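Local coordinates for protein putative pectin lyase (Geobacillus virus E2, PDB 7CHU) that forms the trimeric tailspike of a deep-sea thermophilic bacteriophage and, from its pectin-lyase-like fold, probably recognises or degrades polysaccharide on the host cell surface, at residues A[216-230]-A[249-263]. Residues are numbered along the deposited sequence; the frame is centred on the assembly and turned at random.
Sequences EVWDTNIIGLYNTDN and NSNRLLFIACHFEAN
Two successive coils of a parallel beta-helix, the pectate lyase-like fold, meet where residues 220-223 and 226-228 run in register along 251-256 and 259-261, with Ile-222 beside Phe-255 and Tyr-226 beside His-259. The backbone ladder, including Ile-222 N to Leu-254 O at 2.7 Å, carries on round the bend at Gly-224, through Gly-224 N to Ile-256 O and then His-259 N to Leu-225 O. Inside the coil, Ile-222 CD1 makes an off-centre CH-pi contact with the Phe-255 ring, 3.7 Å from Phe-255 CE2. Outside, Tyr-226 and His-259 both extend with CG anti to the backbone N (chi1 -176° and 180°), which brings the tyrosine edge over the imidazole face in a T-shaped stack, planes at 63°. His-259 NE2 in turn donates to Glu-261 OE1 at 2.7 Å, fixing the ring's rotation. An asparagine cluster closes one end: Asn-227 OD1 receives Asn-263 ND2 at 3.1 Å and Asn-230 ND2 from opposite faces of its amide, Asn-230 ND2 also donating to Val-204 O on the preceding coil, while Asn-263 OD1 takes Asn-230 N at 2.7 Å. At the other end, Trp-218 NE1 reaches Asn-249 O at 2.9 Å. Strands 198-200 and 283-285 continue the stack on either side, strands 212-215 and 240-243 line the interior, and Asp-219 forms a salt bridge with Lys-288 of a neighbouring subunit.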
loop_
_atom_site.group_PDB
_atom_site.type_symbol
_atom_site.label_atom_id
_atom_site.label_comp_id
_atom_site.label_asym_id
_atom_site.label_seq_id
_atom_site.Cartn_x
_atom_site.Cartn_y
_atom_site.Cartn_z
ATOM N N GLU A 216 20.472 -13.699 4.095
ATOM C CA GLU A 216 19.622 -14.679 4.756
ATOM C C GLU A 216 18.752 -14.042 5.839
ATOM O O GLU A 216 18.765 -14.444 7.004
ATOM C CB GLU A 216 20.461 -15.831 5.324
ATOM C CG GLU A 216 19.626 -17.100 5.513
ATOM C CD GLU A 216 20.310 -18.129 6.405
ATOM O OE1 GLU A 216 21.550 -18.335 6.243
ATOM O OE2 GLU A 216 19.609 -18.727 7.266
ATOM N N VAL A 217 17.959 -13.051 5.438
ATOM C CA VAL A 217 17.076 -12.340 6.360
ATOM C C VAL A 217 15.635 -12.687 6.015
ATOM O O VAL A 217 15.251 -12.665 4.838
ATOM C CB VAL A 217 17.313 -10.822 6.326
ATOM C CG1 VAL A 217 16.223 -10.100 7.122
ATOM C CG2 VAL A 217 18.692 -10.513 6.901
ATOM N N TRP A 218 14.849 -13.013 7.042
ATOM C CA TRP A 218 13.477 -13.480 6.901
ATOM C C TRP A 218 12.489 -12.531 7.570
ATOM O O TRP A 218 12.757 -12.001 8.658
ATOM C CB TRP A 218 13.287 -14.851 7.529
ATOM C CG TRP A 218 14.209 -15.911 7.062
ATOM C CD1 TRP A 218 15.036 -15.875 5.970
ATOM C CD2 TRP A 218 14.367 -17.207 7.646
ATOM N NE1 TRP A 218 15.699 -17.067 5.851
ATOM C CE2 TRP A 218 15.323 -17.894 6.878
ATOM C CE3 TRP A 218 13.805 -17.844 8.758
ATOM C CZ2 TRP A 218 15.731 -19.198 7.182
ATOM C CZ3 TRP A 218 14.229 -19.144 9.076
ATOM C CH2 TRP A 218 15.174 -19.802 8.289
ATOM N N ASP A 219 11.333 -12.351 6.939
ATOM C CA ASP A 219 10.134 -11.804 7.600
ATOM C C ASP A 219 10.403 -10.452 8.254
ATOM O O ASP A 219 10.101 -10.224 9.429
ATOM C CB ASP A 219 9.580 -12.794 8.626
ATOM C CG ASP A 219 9.174 -14.139 8.012
ATOM O OD1 ASP A 219 8.258 -14.174 7.168
ATOM O OD2 ASP A 219 9.724 -15.192 8.403
ATOM N N THR A 220 10.979 -9.536 7.487
ATOM C CA THR A 220 11.405 -8.252 8.024
ATOM C C THR A 220 10.738 -7.101 7.276
ATOM O O THR A 220 10.771 -7.052 6.041
ATOM C CB THR A 220 12.942 -8.201 7.963
ATOM O OG1 THR A 220 13.417 -9.178 8.893
ATOM C CG2 THR A 220 13.493 -6.842 8.335
ATOM N N ASN A 221 10.112 -6.194 8.029
ATOM C CA ASN A 221 9.425 -5.027 7.481
ATOM C C ASN A 221 10.327 -3.805 7.558
ATOM O O ASN A 221 10.909 -3.513 8.612
ATOM C CB ASN A 221 8.131 -4.718 8.235
ATOM C CG ASN A 221 7.092 -5.791 8.083
ATOM O OD1 ASN A 221 7.176 -6.635 7.195
ATOM N ND2 ASN A 221 6.096 -5.766 8.956
ATOM N N ILE A 222 10.416 -3.078 6.454
ATOM C CA ILE A 222 11.250 -1.889 6.347
ATOM C C ILE A 222 10.388 -0.790 5.747
ATOM O O ILE A 222 10.085 -0.820 4.551
ATOM C CB ILE A 222 12.505 -2.142 5.496
ATOM C CG1 ILE A 222 13.349 -3.252 6.139
ATOM C CG2 ILE A 222 13.323 -0.842 5.330
ATOM C CD1 ILE A 222 14.406 -3.827 5.214
ATOM N N ILE A 223 9.989 0.175 6.574
ATOM C CA ILE A 223 9.057 1.230 6.196
ATOM C C ILE A 223 9.803 2.555 6.171
ATOM O O ILE A 223 10.477 2.900 7.139
ATOM C CB ILE A 223 7.863 1.278 7.175
ATOM C CG1 ILE A 223 7.171 -0.087 7.249
ATOM C CG2 ILE A 223 6.853 2.388 6.804
ATOM C CD1 ILE A 223 6.130 -0.161 8.382
ATOM N N GLY A 224 9.679 3.302 5.072
ATOM C CA GLY A 224 10.216 4.655 5.028
ATOM C C GLY A 224 11.733 4.773 4.973
ATOM O O GLY A 224 12.288 5.842 5.303
ATOM N N LEU A 225 12.431 3.718 4.558
ATOM C CA LEU A 225 13.882 3.814 4.396
ATOM C C LEU A 225 14.237 4.868 3.351
ATOM O O LEU A 225 13.618 4.940 2.282
ATOM C CB LEU A 225 14.470 2.458 3.989
ATOM C CG LEU A 225 15.901 2.437 3.423
ATOM C CD1 LEU A 225 16.937 2.766 4.497
ATOM C CD2 LEU A 225 16.248 1.107 2.767
ATOM N N TYR A 226 15.239 5.685 3.669
ATOM C CA TYR A 226 15.810 6.678 2.759
ATOM C C TYR A 226 17.246 6.240 2.452
ATOM O O TYR A 226 18.078 6.149 3.359
ATOM C CB TYR A 226 15.773 8.052 3.413
ATOM C CG TYR A 226 16.233 9.230 2.600
ATOM C CD1 TYR A 226 15.877 9.371 1.263
ATOM C CD2 TYR A 226 16.988 10.237 3.193
ATOM C CE1 TYR A 226 16.274 10.490 0.521
ATOM C CE2 TYR A 226 17.390 11.350 2.471
ATOM C CZ TYR A 226 17.031 11.476 1.131
ATOM O OH TYR A 226 17.438 12.585 0.409
ATOM N N ASN A 227 17.541 5.979 1.180
ATOM C CA ASN A 227 18.779 5.299 0.779
ATOM C C ASN A 227 19.340 6.044 -0.430
ATOM O O ASN A 227 18.779 5.936 -1.526
ATOM C CB ASN A 227 18.479 3.827 0.475
ATOM C CG ASN A 227 19.730 3.008 0.171
ATOM O OD1 ASN A 227 20.430 3.280 -0.798
ATOM N ND2 ASN A 227 19.991 1.980 0.981
ATOM N N THR A 228 20.388 6.854 -0.234
ATOM C CA THR A 228 20.954 7.640 -1.333
ATOM C C THR A 228 22.479 7.623 -1.296
ATOM O O THR A 228 23.087 7.430 -0.243
ATOM C CB THR A 228 20.505 9.123 -1.321
ATOM O OG1 THR A 228 21.362 9.889 -0.460
ATOM C CG2 THR A 228 19.077 9.259 -0.829
ATOM N N ASP A 229 23.091 7.836 -2.480
ATOM C CA ASP A 229 24.534 8.074 -2.620
ATOM C C ASP A 229 25.370 6.914 -2.080
ATOM O O ASP A 229 26.459 7.115 -1.546
ATOM C CB ASP A 229 24.950 9.386 -1.934
ATOM C CG ASP A 229 24.300 10.606 -2.570
ATOM O OD1 ASP A 229 24.849 11.101 -3.568
ATOM O OD2 ASP A 229 23.232 11.052 -2.084
ATOM N N ASN A 230 24.873 5.690 -2.210
ATOM C CA ASN A 230 25.546 4.513 -1.681
ATOM C C ASN A 230 26.154 3.690 -2.808
ATOM O O ASN A 230 25.749 3.793 -3.957
ATOM C CB ASN A 230 24.569 3.643 -0.893
ATOM C CG ASN A 230 24.077 4.326 0.378
ATOM O OD1 ASN A 230 24.868 4.901 1.135
ATOM N ND2 ASN A 230 22.767 4.263 0.614
ATOM N N ASN A 249 17.798 -18.587 2.193
ATOM C CA ASN A 249 17.613 -17.443 1.311
ATOM C C ASN A 249 17.194 -16.232 2.123
ATOM O O ASN A 249 16.981 -16.318 3.331
ATOM C CB ASN A 249 16.592 -17.763 0.211
ATOM C CG ASN A 249 15.146 -17.779 0.716
ATOM O OD1 ASN A 249 14.884 -17.657 1.909
ATOM N ND2 ASN A 249 14.193 -17.931 -0.212
ATOM N N SER A 250 17.057 -15.096 1.445
ATOM C CA SER A 250 16.331 -13.968 2.014
ATOM C C SER A 250 14.908 -14.018 1.473
ATOM O O SER A 250 14.706 -14.229 0.278
ATOM C CB SER A 250 16.996 -12.639 1.647
ATOM O OG SER A 250 18.196 -12.434 2.398
ATOM N N ASN A 251 13.925 -13.841 2.348
ATOM C CA ASN A 251 12.540 -13.915 1.915
ATOM C C ASN A 251 11.674 -13.065 2.841
ATOM O O ASN A 251 12.037 -12.798 3.993
ATOM C CB ASN A 251 12.050 -15.376 1.862
ATOM C CG ASN A 251 11.906 -15.982 3.228
ATOM O OD1 ASN A 251 10.932 -15.706 3.919
ATOM N ND2 ASN A 251 12.897 -16.788 3.649
ATOM N N ARG A 252 10.535 -12.623 2.310
ATOM C CA ARG A 252 9.586 -11.794 3.058
ATOM C C ARG A 252 10.242 -10.532 3.619
ATOM O O ARG A 252 9.954 -10.103 4.741
ATOM C CB ARG A 252 8.910 -12.612 4.158
ATOM C CG ARG A 252 7.853 -13.572 3.621
ATOM C CD ARG A 252 6.657 -12.791 3.037
ATOM N NE ARG A 252 5.969 -12.035 4.074
ATOM C CZ ARG A 252 4.952 -11.200 3.859
ATOM N NH1 ARG A 252 4.486 -11.028 2.631
ATOM N NH2 ARG A 252 4.382 -10.556 4.885
ATOM N N LEU A 253 11.149 -9.942 2.849
ATOM C CA LEU A 253 11.601 -8.576 3.087
ATOM C C LEU A 253 10.586 -7.619 2.467
ATOM O O LEU A 253 10.397 -7.640 1.246
ATOM C CB LEU A 253 12.972 -8.335 2.460
ATOM C CG LEU A 253 14.166 -9.235 2.838
ATOM C CD1 LEU A 253 15.353 -8.920 1.940
ATOM C CD2 LEU A 253 14.526 -9.001 4.263
ATOM N N LEU A 254 9.960 -6.771 3.283
ATOM C CA LEU A 254 8.927 -5.847 2.807
ATOM C C LEU A 254 9.439 -4.421 2.927
ATOM O O LEU A 254 9.560 -3.893 4.037
ATOM C CB LEU A 254 7.624 -6.020 3.587
ATOM C CG LEU A 254 6.628 -7.016 2.965
ATOM C CD1 LEU A 254 7.132 -8.480 2.949
ATOM C CD2 LEU A 254 5.237 -6.946 3.612
ATOM N N PHE A 255 9.742 -3.803 1.788
ATOM C CA PHE A 255 10.124 -2.399 1.724
ATOM C C PHE A 255 8.871 -1.596 1.387
ATOM O O PHE A 255 8.264 -1.807 0.335
ATOM C CB PHE A 255 11.212 -2.171 0.669
ATOM C CG PHE A 255 12.499 -2.925 0.923
ATOM C CD1 PHE A 255 12.607 -4.272 0.620
ATOM C CD2 PHE A 255 13.606 -2.266 1.438
ATOM C CE1 PHE A 255 13.803 -4.953 0.819
ATOM C CE2 PHE A 255 14.804 -2.940 1.664
ATOM C CZ PHE A 255 14.902 -4.295 1.366
ATOM N N ILE A 256 8.447 -0.719 2.293
ATOM C CA ILE A 256 7.185 -0.015 2.144
ATOM C C ILE A 256 7.473 1.470 2.137
ATOM O O ILE A 256 8.104 1.992 3.063
ATOM C CB ILE A 256 6.185 -0.376 3.246
ATOM C CG1 ILE A 256 5.855 -1.875 3.199
ATOM C CG2 ILE A 256 4.916 0.482 3.090
ATOM C CD1 ILE A 256 4.977 -2.339 4.391
ATOM N N ALA A 257 7.048 2.148 1.078
ATOM C CA ALA A 257 7.217 3.600 0.995
ATOM C C ALA A 257 8.687 3.984 1.172
ATOM O O ALA A 257 9.026 4.939 1.872
ATOM C CB ALA A 257 6.333 4.310 2.039
ATOM N N CYS A 258 9.574 3.233 0.532
ATOM C CA CYS A 258 10.998 3.494 0.658
ATOM C C CYS A 258 11.444 4.434 -0.458
ATOM O O CYS A 258 10.777 4.565 -1.484
ATOM C CB CYS A 258 11.763 2.178 0.625
ATOM S SG CYS A 258 11.475 1.236 2.166
ATOM N N HIS A 259 12.602 5.066 -0.267
ATOM C CA HIS A 259 13.068 6.141 -1.153
ATOM C C HIS A 259 14.522 5.849 -1.527
ATOM O O HIS A 259 15.410 6.001 -0.685
ATOM C CB HIS A 259 12.920 7.488 -0.441
ATOM C CG HIS A 259 13.366 8.689 -1.224
ATOM N ND1 HIS A 259 12.978 9.967 -0.881
ATOM C CD2 HIS A 259 14.197 8.828 -2.287
ATOM C CE1 HIS A 259 13.519 10.837 -1.716
ATOM N NE2 HIS A 259 14.260 10.172 -2.583
ATOM N N PHE A 260 14.765 5.430 -2.779
ATOM C CA PHE A 260 16.108 5.121 -3.281
ATOM C C PHE A 260 16.473 6.169 -4.322
ATOM O O PHE A 260 15.745 6.335 -5.301
ATOM C CB PHE A 260 16.175 3.723 -3.904
ATOM C CG PHE A 260 15.706 2.614 -2.996
ATOM C CD1 PHE A 260 16.583 2.019 -2.112
ATOM C CD2 PHE A 260 14.389 2.161 -3.039
ATOM C CE1 PHE A 260 16.151 0.990 -1.253
ATOM C CE2 PHE A 260 13.942 1.141 -2.200
ATOM C CZ PHE A 260 14.830 0.547 -1.299
ATOM N N GLU A 261 17.560 6.904 -4.103
ATOM C CA GLU A 261 17.842 8.002 -5.023
ATOM C C GLU A 261 19.340 8.177 -5.214
ATOM O O GLU A 261 20.092 8.135 -4.247
ATOM C CB GLU A 261 17.238 9.322 -4.521
ATOM C CG GLU A 261 17.530 10.486 -5.476
ATOM C CD GLU A 261 16.596 11.668 -5.291
ATOM O OE1 GLU A 261 15.727 11.630 -4.395
ATOM O OE2 GLU A 261 16.739 12.639 -6.049
ATOM N N ALA A 262 19.757 8.402 -6.466
ATOM C CA ALA A 262 21.135 8.787 -6.787
ATOM C C ALA A 262 22.159 7.834 -6.166
ATOM O O ALA A 262 23.169 8.251 -5.602
ATOM C CB ALA A 262 21.412 10.239 -6.364
ATOM N N ASN A 263 21.909 6.541 -6.258
ATOM C CA ASN A 263 22.913 5.614 -5.769
ATOM C C ASN A 263 23.982 5.421 -6.832
ATOM O O ASN A 263 23.761 5.692 -8.014
ATOM C CB ASN A 263 22.259 4.300 -5.369
ATOM C CG ASN A 263 21.711 4.356 -3.934
ATOM O OD1 ASN A 263 22.417 4.761 -2.999
ATOM N ND2 ASN A 263 20.448 3.998 -3.772
HETATM O O HOH W 1 6.526 -12.016 6.753
HETATM O O HOH W 2 10.351 -16.927 6.255
HETATM O O HOH W 3 7.794 -9.394 6.393
HETATM O O HOH W 4 5.331 -9.427 7.739
#